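Local coordinates for uncharacterized protein (Bacteroides uniformis, PDB 4JPQ) that is of unknown function but probably binds carbohydrate through a family 9-like carbohydrate-binding domain, at residues I62-K67 with L157-P162; T15-G20 with M134-S139. One frame throughout, in Å; residues are numbered along the deposited sequence.

Contact 1 (I62-K67 with L157-P162); sequences ILLHYK and LVMVIP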
ATOM      1  N   ILE A  62      -7.426   8.224  -3.941  1.00 49.65           N
ATOM      2  CA  ILE A  62      -5.975   8.039  -4.019  1.00 51.36           C
ATOM      3  C   ILE A  62      -5.757   6.845  -4.942  1.00 58.27           C
ATOM      4  O   ILE A  62      -6.390   5.802  -4.752  1.00 54.41           O
ATOM      5  CB  ILE A  62      -5.328   7.690  -2.664  1.00 49.21           C
ATOM      6  CG1 ILE A  62      -5.568   8.813  -1.662  1.00 53.84           C
ATOM      7  CG2 ILE A  62      -3.823   7.453  -2.834  1.00 49.81           C
ATOM      8  CD1 ILE A  62      -5.127   8.490  -0.248  1.00 60.15           C
ATOM      9  N   LEU A  63      -4.825   7.003  -5.883  1.00 51.99           N
ATOM     10  CA  LEU A  63      -4.477   6.005  -6.868  1.00 43.91           C
ATOM     11  C   LEU A  63      -3.058   5.516  -6.605  1.00 47.43           C
ATOM     12  O   LEU A  63      -2.119   6.312  -6.660  1.00 47.76           O
ATOM     13  CB  LEU A  63      -4.529   6.636  -8.259  1.00 46.47           C
ATOM     14  CG  LEU A  63      -5.819   7.341  -8.664  1.00 50.82           C
ATOM     15  CD1 LEU A  63      -5.684   7.856 -10.084  1.00 52.64           C
ATOM     16  CD2 LEU A  63      -7.026   6.424  -8.546  1.00 55.39           C
ATOM     17  N   LEU A  64      -2.907   4.215  -6.332  1.00 47.00           N
ATOM     18  CA  LEU A  64      -1.603   3.566  -6.094  1.00 43.45           C
ATOM     19  C   LEU A  64      -1.338   2.487  -7.119  1.00 43.72           C
ATOM     20  O   LEU A  64      -2.243   1.720  -7.429  1.00 45.33           O
ATOM     21  CB  LEU A  64      -1.577   2.843  -4.758  1.00 46.15           C
ATOM     22  CG  LEU A  64      -1.525   3.606  -3.471  1.00 52.68           C
ATOM     23  CD1 LEU A  64      -1.627   2.620  -2.321  1.00 65.72           C
ATOM     24  CD2 LEU A  64      -0.234   4.396  -3.389  1.00 69.79           C
ATOM     25  N   HIS A  65      -0.082   2.406  -7.569  1.00 38.00           N
ATOM     26  CA  HIS A  65       0.366   1.426  -8.532  1.00 42.76           C
ATOM     27  C   HIS A  65       1.743   0.946  -8.094  1.00 46.29           C
ATOM     28  O   HIS A  65       2.662   1.747  -8.025  1.00 46.37           O
ATOM     29  CB  HIS A  65       0.397   2.045  -9.938  1.00 47.93           C
ATOM     30  CG  HIS A  65       0.819   1.094 -11.015  1.00 50.51           C
ATOM     31  ND1 HIS A  65       1.694   1.439 -12.021  1.00 54.61           N
ATOM     32  CD2 HIS A  65       0.525  -0.209 -11.211  1.00 53.57           C
ATOM     33  CE1 HIS A  65       1.901   0.399 -12.804  1.00 56.39           C
ATOM     34  NE2 HIS A  65       1.199  -0.613 -12.338  1.00 53.07           N
ATOM     35  N   TYR A  66       1.844  -0.338  -7.757  1.00 45.19           N
ATOM     36  CA  TYR A  66       3.078  -0.995  -7.355  1.00 39.91           C
ATOM     37  C   TYR A  66       3.544  -1.920  -8.459  1.00 44.05           C
ATOM     38  O   TYR A  66       2.713  -2.588  -9.086  1.00 42.46           O
ATOM     39  CB  TYR A  66       2.829  -1.898  -6.143  1.00 43.23           C
ATOM     40  CG  TYR A  66       2.494  -1.211  -4.854  1.00 41.35           C
ATOM     41  CD1 TYR A  66       1.167  -0.923  -4.522  1.00 41.98           C
ATOM     42  CD2 TYR A  66       3.498  -0.891  -3.925  1.00 36.07           C
ATOM     43  CE1 TYR A  66       0.844  -0.308  -3.313  1.00 41.78           C
ATOM     44  CE2 TYR A  66       3.185  -0.278  -2.714  1.00 35.57           C
ATOM     45  CZ  TYR A  66       1.859   0.006  -2.412  1.00 40.32           C
ATOM     46  OH  TYR A  66       1.529   0.615  -1.233  1.00 51.53           O
ATOM     47  N   LYS A  67       4.862  -1.997  -8.655  1.00 44.32           N
ATOM     48  CA  LYS A  67       5.505  -2.956  -9.577  1.00 41.82           C
ATOM     49  C   LYS A  67       6.513  -3.752  -8.744  1.00 44.46           C
ATOM     50  O   LYS A  67       7.292  -3.164  -8.005  1.00 54.30           O
ATOM     51  CB  LYS A  67       6.219  -2.246 -10.714  1.00 42.26           C
ATOM     52  CG  LYS A  67       5.305  -1.631 -11.765  1.00 51.50           C
ATOM     53  CD  LYS A  67       6.045  -0.690 -12.718  1.00 62.06           C
ATOM     54  CE  LYS A  67       7.143  -1.357 -13.540  1.00 69.55           C
ATOM     55  NZ  LYS A  67       7.696  -0.393 -14.532  1.00 75.81           N
ATOM     56  N   LEU A 157       0.272  -4.334  -9.110  1.00 47.73           N
ATOM     57  CA  LEU A 157      -0.940  -4.216  -8.314  1.00 44.56           C
ATOM     58  C   LEU A 157      -1.364  -2.768  -8.160  1.00 45.94           C
ATOM     59  O   LEU A 157      -0.510  -1.900  -8.010  1.00 42.12           O
ATOM     60  CB  LEU A 157      -0.722  -4.854  -6.939  1.00 46.48           C
ATOM     61  CG  LEU A 157      -1.904  -4.850  -5.950  1.00 46.36           C
ATOM     62  CD1 LEU A 157      -1.946  -6.142  -5.155  1.00 54.52           C
ATOM     63  CD2 LEU A 157      -1.934  -3.638  -5.022  1.00 56.62           C
ATOM     64  N   VAL A 158      -2.690  -2.554  -8.139  1.00 44.46           N
ATOM     65  CA  VAL A 158      -3.301  -1.249  -8.052  1.00 40.89           C
ATOM     66  C   VAL A 158      -4.370  -1.216  -6.988  1.00 43.06           C
ATOM     67  O   VAL A 158      -5.110  -2.181  -6.826  1.00 57.13           O
ATOM     68  CB  VAL A 158      -3.952  -0.878  -9.399  1.00 45.06           C
ATOM     69  CG1 VAL A 158      -4.899   0.321  -9.298  1.00 48.75           C
ATOM     70  CG2 VAL A 158      -2.871  -0.607 -10.423  1.00 46.83           C
HETATM   71  N   MSE A 159      -4.434  -0.086  -6.290  1.00 40.44           N
HETATM   72  CA  MSE A 159      -5.453   0.192  -5.291  1.00 47.52           C
HETATM   73  C   MSE A 159      -6.000   1.563  -5.592  1.00 45.35           C
HETATM   74  O   MSE A 159      -5.231   2.510  -5.789  1.00 46.63           O
HETATM   75  CB  MSE A 159      -4.876   0.207  -3.867  1.00 50.31           C
HETATM   76  CG  MSE A 159      -4.546  -1.189  -3.363  1.00 47.82           C
HETATM   77 SE   MSE A 159      -4.152  -1.106  -1.441  0.75 35.35          SE
HETATM   78  CE  MSE A 159      -2.177  -1.181  -1.407  1.00 42.33           C
ATOM     79  N   VAL A 160      -7.325   1.671  -5.641  1.00 44.88           N
ATOM     80  CA  VAL A 160      -8.036   2.950  -5.806  1.00 47.47           C
ATOM     81  C   VAL A 160      -8.761   3.139  -4.464  1.00 47.96           C
ATOM     82  O   VAL A 160      -9.741   2.451  -4.185  1.00 52.77           O
ATOM     83  CB  VAL A 160      -9.022   2.908  -6.978  1.00 49.15           C
ATOM     84  CG1 VAL A 160      -9.727   4.247  -7.148  1.00 53.38           C
ATOM     85  CG2 VAL A 160      -8.296   2.515  -8.251  1.00 61.63           C
ATOM     86  N   ILE A 161      -8.234   4.025  -3.623  1.00 46.29           N
ATOM     87  CA  ILE A 161      -8.739   4.234  -2.259  1.00 47.38           C
ATOM     88  C   ILE A 161      -9.617   5.492  -2.191  1.00 45.43           C
ATOM     89  O   ILE A 161      -9.082   6.601  -2.198  1.00 48.55           O
ATOM     90  CB  ILE A 161      -7.559   4.333  -1.261  1.00 47.71           C
ATOM     91  CG1 ILE A 161      -6.733   3.040  -1.281  1.00 46.10           C
ATOM     92  CG2 ILE A 161      -8.061   4.602   0.156  1.00 53.75           C
ATOM     93  CD1 ILE A 161      -5.397   3.144  -0.574  1.00 52.06           C
ATOM     94  N   PRO A 162     -10.961   5.331  -2.145  1.00 50.55           N
ATOM     95  CA  PRO A 162     -11.791   6.534  -2.019  1.00 53.17           C
ATOM     96  C   PRO A 162     -11.620   7.191  -0.658  1.00 56.47           C
ATOM     97  O   PRO A 162     -11.349   6.514   0.337  1.00 51.81           O
ATOM     98  CB  PRO A 162     -13.229   6.004  -2.167  1.00 51.42           C
ATOM     99  CG  PRO A 162     -13.071   4.685  -2.815  1.00 58.28           C
ATOM    100  CD  PRO A 162     -11.824   4.137  -2.188  1.00 52.42           C
TER
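Tyr66 and Met159 meet because each swings its CG beside its own backbone N, anti to the carbonyl carbon (chi1 -68° and -74°), and because the selenomethionine chain then bends at its last torsion. That bend sets the Met159 methyl CE 3.7 Å from Tyr66 CE1 and 3.9 Å from Leu64 CD1, so that the one methyl touches both the tyrosine ring and the leucine branch. Leu157 lies alongside Tyr66, while Leu64 CD1 also reaches the end of Ile161. The other face of the ladder carries Leu63 CD2 against Val160 CG1 (3.7 Å) and His65 CD2 against Val158 CG2 (3.5 Å). Between these two layers of side chains the antiparallel backbones pair at Ile62-Ile161, Leu64-Met159 and Tyr66-Leu157, each contributing two hydrogen bonds; Tyr66 N to Leu157 O, at 2.8 Å, is nearly straight. The imidazole is gripped at both nitrogens, by Glu156 at NE2 and Arg54 at ND1, which should fix its rotation. These central strands of the β-sandwich are flanked by strand 50-57 beside 62-67 and strand 136-139 beside 157-162; Phe92 of strand 89-95 packs on Leu64, Tyr66 and Ile161, whereas helix 23-29 covers His65, Val158 and Val160.

Contact 2 (T15-G20 with M134-S139); sequences TASPEG and MVKRWS
Lys136 stretches its side chain along the loop 15-20 and delivers its ammonium group to Ser17 and Glu19. Beyond CG the chain is fully extended, with chi2, chi3 and chi4 all near 180°, which carries NZ to 2.6 Å from Ser17 OG, a hydrogen bond donated by the lysine. The serine oxygen has a second partner in the carboxylate of Glu61, so the hydroxyl is partnered by both an ammonium and a carboxylate. Glu19, bent at its second torsion, crosses the lysine obliquely; its OE2 forms a salt bridge with Lys136 NZ at 3.4 Å, in which the hydrogen bond is weak. On the way the aliphatic part passes the loop backbone, with CD 3.5 Å from Pro18 O. Shortening Lys136 to an alanine is likely to leave the Glu19 carboxylate without its cationic mate and Ser17 OG with Glu61 but without the ammonium donor. Arg137, its CB pointing away from the loop, is satisfied elsewhere: NE donates to Val135 O at 3.1 Å, Val135 O lying close to the guanidinium plane, while NH1 reaches Gly111 O and Asp80. At the far end Gly20 C rests 3.6 Å from Trp138 CB, bringing the loop backbone against the strand. The arrangement is that of a surface loop tied by a lysine to the edge of a β-sandwich, consistent with the CBD9-like fold.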
ATOM      1  N   THR A  15     -13.669  12.556 -14.366  1.00 83.20           N
ATOM      2  CA  THR A  15     -15.092  12.833 -14.044  1.00 78.08           C
ATOM      3  C   THR A  15     -15.708  11.763 -13.128  1.00 83.12           C
ATOM      4  O   THR A  15     -16.553  12.087 -12.290  1.00 84.66           O
ATOM      5  CB  THR A  15     -15.994  12.918 -15.290  1.00 77.89           C
ATOM      6  OG1 THR A  15     -15.887  11.714 -16.056  1.00 78.91           O
ATOM      7  CG2 THR A  15     -15.633  14.121 -16.145  1.00 83.64           C
ATOM      8  N   ALA A  16     -15.278  10.510 -13.307  1.00 80.22           N
ATOM      9  CA  ALA A  16     -15.777   9.357 -12.555  1.00 76.81           C
ATOM     10  C   ALA A  16     -14.629   8.587 -11.908  1.00 76.35           C
ATOM     11  O   ALA A  16     -13.454   8.806 -12.204  1.00 66.66           O
ATOM     12  CB  ALA A  16     -16.586   8.427 -13.463  1.00 77.28           C
ATOM     13  N   SER A  17     -15.008   7.672 -11.024  1.00 82.32           N
ATOM     14  CA  SER A  17     -14.072   6.808 -10.333  1.00 74.32           C
ATOM     15  C   SER A  17     -13.453   5.818 -11.338  1.00 75.63           C
ATOM     16  O   SER A  17     -14.195   5.091 -12.010  1.00 75.56           O
ATOM     17  CB  SER A  17     -14.802   6.001  -9.254  1.00 81.86           C
ATOM     18  OG  SER A  17     -13.940   5.069  -8.630  1.00 81.03           O
ATOM     19  N   PRO A  18     -12.112   5.789 -11.454  1.00 63.26           N
ATOM     20  CA  PRO A  18     -11.463   4.830 -12.346  1.00 60.20           C
ATOM     21  C   PRO A  18     -11.456   3.409 -11.784  1.00 67.28           C
ATOM     22  O   PRO A  18     -11.426   3.218 -10.558  1.00 68.04           O
ATOM     23  CB  PRO A  18     -10.031   5.341 -12.413  1.00 55.11           C
ATOM     24  CG  PRO A  18      -9.825   5.971 -11.092  1.00 54.82           C
ATOM     25  CD  PRO A  18     -11.122   6.644 -10.784  1.00 59.01           C
ATOM     26  N   GLU A  19     -11.497   2.435 -12.693  1.00 68.86           N
ATOM     27  CA  GLU A  19     -11.409   1.020 -12.343  1.00 65.50           C
ATOM     28  C   GLU A  19      -9.928   0.672 -12.290  1.00 60.99           C
ATOM     29  O   GLU A  19      -9.125   1.270 -13.001  1.00 59.16           O
ATOM     30  CB  GLU A  19     -12.183   0.151 -13.344  1.00 62.47           C
ATOM     31  CG  GLU A  19     -13.699   0.387 -13.288  1.00 67.15           C
ATOM     32  CD  GLU A  19     -14.375  -0.047 -11.977  1.00 74.75           C
ATOM     33  OE1 GLU A  19     -13.780  -0.800 -11.166  1.00 85.00           O
ATOM     34  OE2 GLU A  19     -15.536   0.353 -11.757  1.00 85.90           O
ATOM     35  N   GLY A  20      -9.577  -0.275 -11.423  1.00 52.37           N
ATOM     36  CA  GLY A  20      -8.195  -0.662 -11.197  1.00 46.40           C
ATOM     37  C   GLY A  20      -7.385  -1.006 -12.429  1.00 52.31           C
ATOM     38  O   GLY A  20      -6.255  -0.517 -12.557  1.00 55.19           O
HETATM   39  N   MSE A 134     -15.447  -0.536  -1.065  1.00 53.08           N
HETATM   40  CA  MSE A 134     -15.096   0.784  -1.612  1.00 50.33           C
HETATM   41  C   MSE A 134     -13.750   0.794  -2.316  1.00 44.48           C
HETATM   42  O   MSE A 134     -13.587   1.510  -3.305  1.00 47.55           O
HETATM   43  CB  MSE A 134     -15.036   1.868  -0.522  1.00 49.62           C
HETATM   44  CG  MSE A 134     -16.383   2.313   0.004  1.00 54.19           C
HETATM   45 SE   MSE A 134     -16.071   3.345   1.661  0.75 50.64          SE
HETATM   46  CE  MSE A 134     -17.954   3.273   2.236  1.00 55.33           C
ATOM     47  N   VAL A 135     -12.788   0.011  -1.828  1.00 44.66           N
ATOM     48  CA  VAL A 135     -11.424   0.016  -2.389  1.00 48.41           C
ATOM     49  C   VAL A 135     -11.358  -0.899  -3.594  1.00 50.65           C
ATOM     50  O   VAL A 135     -11.415  -2.119  -3.457  1.00 46.74           O
ATOM     51  CB  VAL A 135     -10.349  -0.398  -1.362  1.00 43.61           C
ATOM     52  CG1 VAL A 135      -8.962  -0.353  -2.000  1.00 51.47           C
ATOM     53  CG2 VAL A 135     -10.404   0.508  -0.135  1.00 44.61           C
ATOM     54  N   LYS A 136     -11.252  -0.292  -4.770  1.00 59.39           N
ATOM     55  CA  LYS A 136     -11.160  -1.031  -6.017  1.00 57.17           C
ATOM     56  C   LYS A 136      -9.715  -1.457  -6.137  1.00 50.89           C
ATOM     57  O   LYS A 136      -8.812  -0.731  -5.726  1.00 47.10           O
ATOM     58  CB  LYS A 136     -11.591  -0.187  -7.217  1.00 56.94           C
ATOM     59  CG  LYS A 136     -13.029   0.290  -7.148  1.00 61.07           C
ATOM     60  CD  LYS A 136     -13.271   1.367  -8.206  1.00 69.22           C
ATOM     61  CE  LYS A 136     -14.720   1.829  -8.232  1.00 83.29           C
ATOM     62  NZ  LYS A 136     -14.969   2.744  -9.375  1.00 89.82           N
ATOM     63  N   ARG A 137      -9.523  -2.656  -6.677  1.00 51.82           N
ATOM     64  CA  ARG A 137      -8.223  -3.270  -6.834  1.00 48.44           C
ATOM     65  C   ARG A 137      -8.073  -3.973  -8.166  1.00 53.03           C
ATOM     66  O   ARG A 137      -9.072  -4.299  -8.823  1.00 43.85           O
ATOM     67  CB  ARG A 137      -8.076  -4.338  -5.776  1.00 53.11           C
ATOM     68  CG  ARG A 137      -7.979  -3.824  -4.361  1.00 62.32           C
ATOM     69  CD  ARG A 137      -8.449  -4.883  -3.380  1.00 72.96           C
ATOM     70  NE  ARG A 137      -9.881  -4.820  -3.049  1.00 62.69           N
ATOM     71  CZ  ARG A 137     -10.554  -5.752  -2.362  1.00 55.83           C
ATOM     72  NH1 ARG A 137      -9.981  -6.896  -1.968  1.00 51.62           N
ATOM     73  NH2 ARG A 137     -11.836  -5.556  -2.095  1.00 62.70           N
ATOM     74  N   TRP A 138      -6.813  -4.219  -8.530  1.00 49.21           N
ATOM     75  CA  TRP A 138      -6.452  -5.010  -9.709  1.00 46.24           C
ATOM     76  C   TRP A 138      -5.025  -5.517  -9.535  1.00 48.05           C
ATOM     77  O   TRP A 138      -4.167  -4.779  -9.045  1.00 47.16           O
ATOM     78  CB  TRP A 138      -6.559  -4.190 -11.011  1.00 47.21           C
ATOM     79  CG  TRP A 138      -5.930  -4.888 -12.210  1.00 49.48           C
ATOM     80  CD1 TRP A 138      -6.534  -5.776 -13.055  1.00 56.51           C
ATOM     81  CD2 TRP A 138      -4.567  -4.798 -12.636  1.00 45.79           C
ATOM     82  NE1 TRP A 138      -5.641  -6.221 -14.001  1.00 53.13           N
ATOM     83  CE2 TRP A 138      -4.421  -5.649 -13.764  1.00 46.27           C
ATOM     84  CE3 TRP A 138      -3.455  -4.073 -12.185  1.00 43.83           C
ATOM     85  CZ2 TRP A 138      -3.201  -5.786 -14.463  1.00 42.01           C
ATOM     86  CZ3 TRP A 138      -2.219  -4.217 -12.883  1.00 48.12           C
ATOM     87  CH2 TRP A 138      -2.114  -5.070 -14.007  1.00 42.75           C
ATOM     88  N   SER A 139      -4.786  -6.754  -9.962  1.00 56.39           N
ATOM     89  CA  SER A 139      -3.446  -7.338  -9.983  1.00 58.58           C
ATOM     90  C   SER A 139      -3.231  -8.169 -11.234  1.00 48.91           C
ATOM     91  O   SER A 139      -4.179  -8.708 -11.794  1.00 65.51           O
ATOM     92  CB  SER A 139      -3.201  -8.211  -8.760  1.00 62.27           C
ATOM     93  OG  SER A 139      -1.928  -8.838  -8.841  1.00 61.78           O
TER

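In the fold
Contact 1 is core and contact 2 surface, their centres about 8 Å apart. They share one set of neighbouring strands: 136-139 pairs antiparallel with 152-162, joined by probable backbone hydrogen bonds from Val158 N to Trp138 O and from Val160 N to Lys136 O, so the 157-162 segment has a partner along each edge. In contact 1 the work is done by a regular ladder and apolar side chains, all touching residues being buried. Contact 2, where the loop before helix 23-29 meets the strand, depends instead on one long cationic side chain and a glycine. Pro18 touches Leu63, and Gly20 O packs on Val158, linking the loop to the ladder.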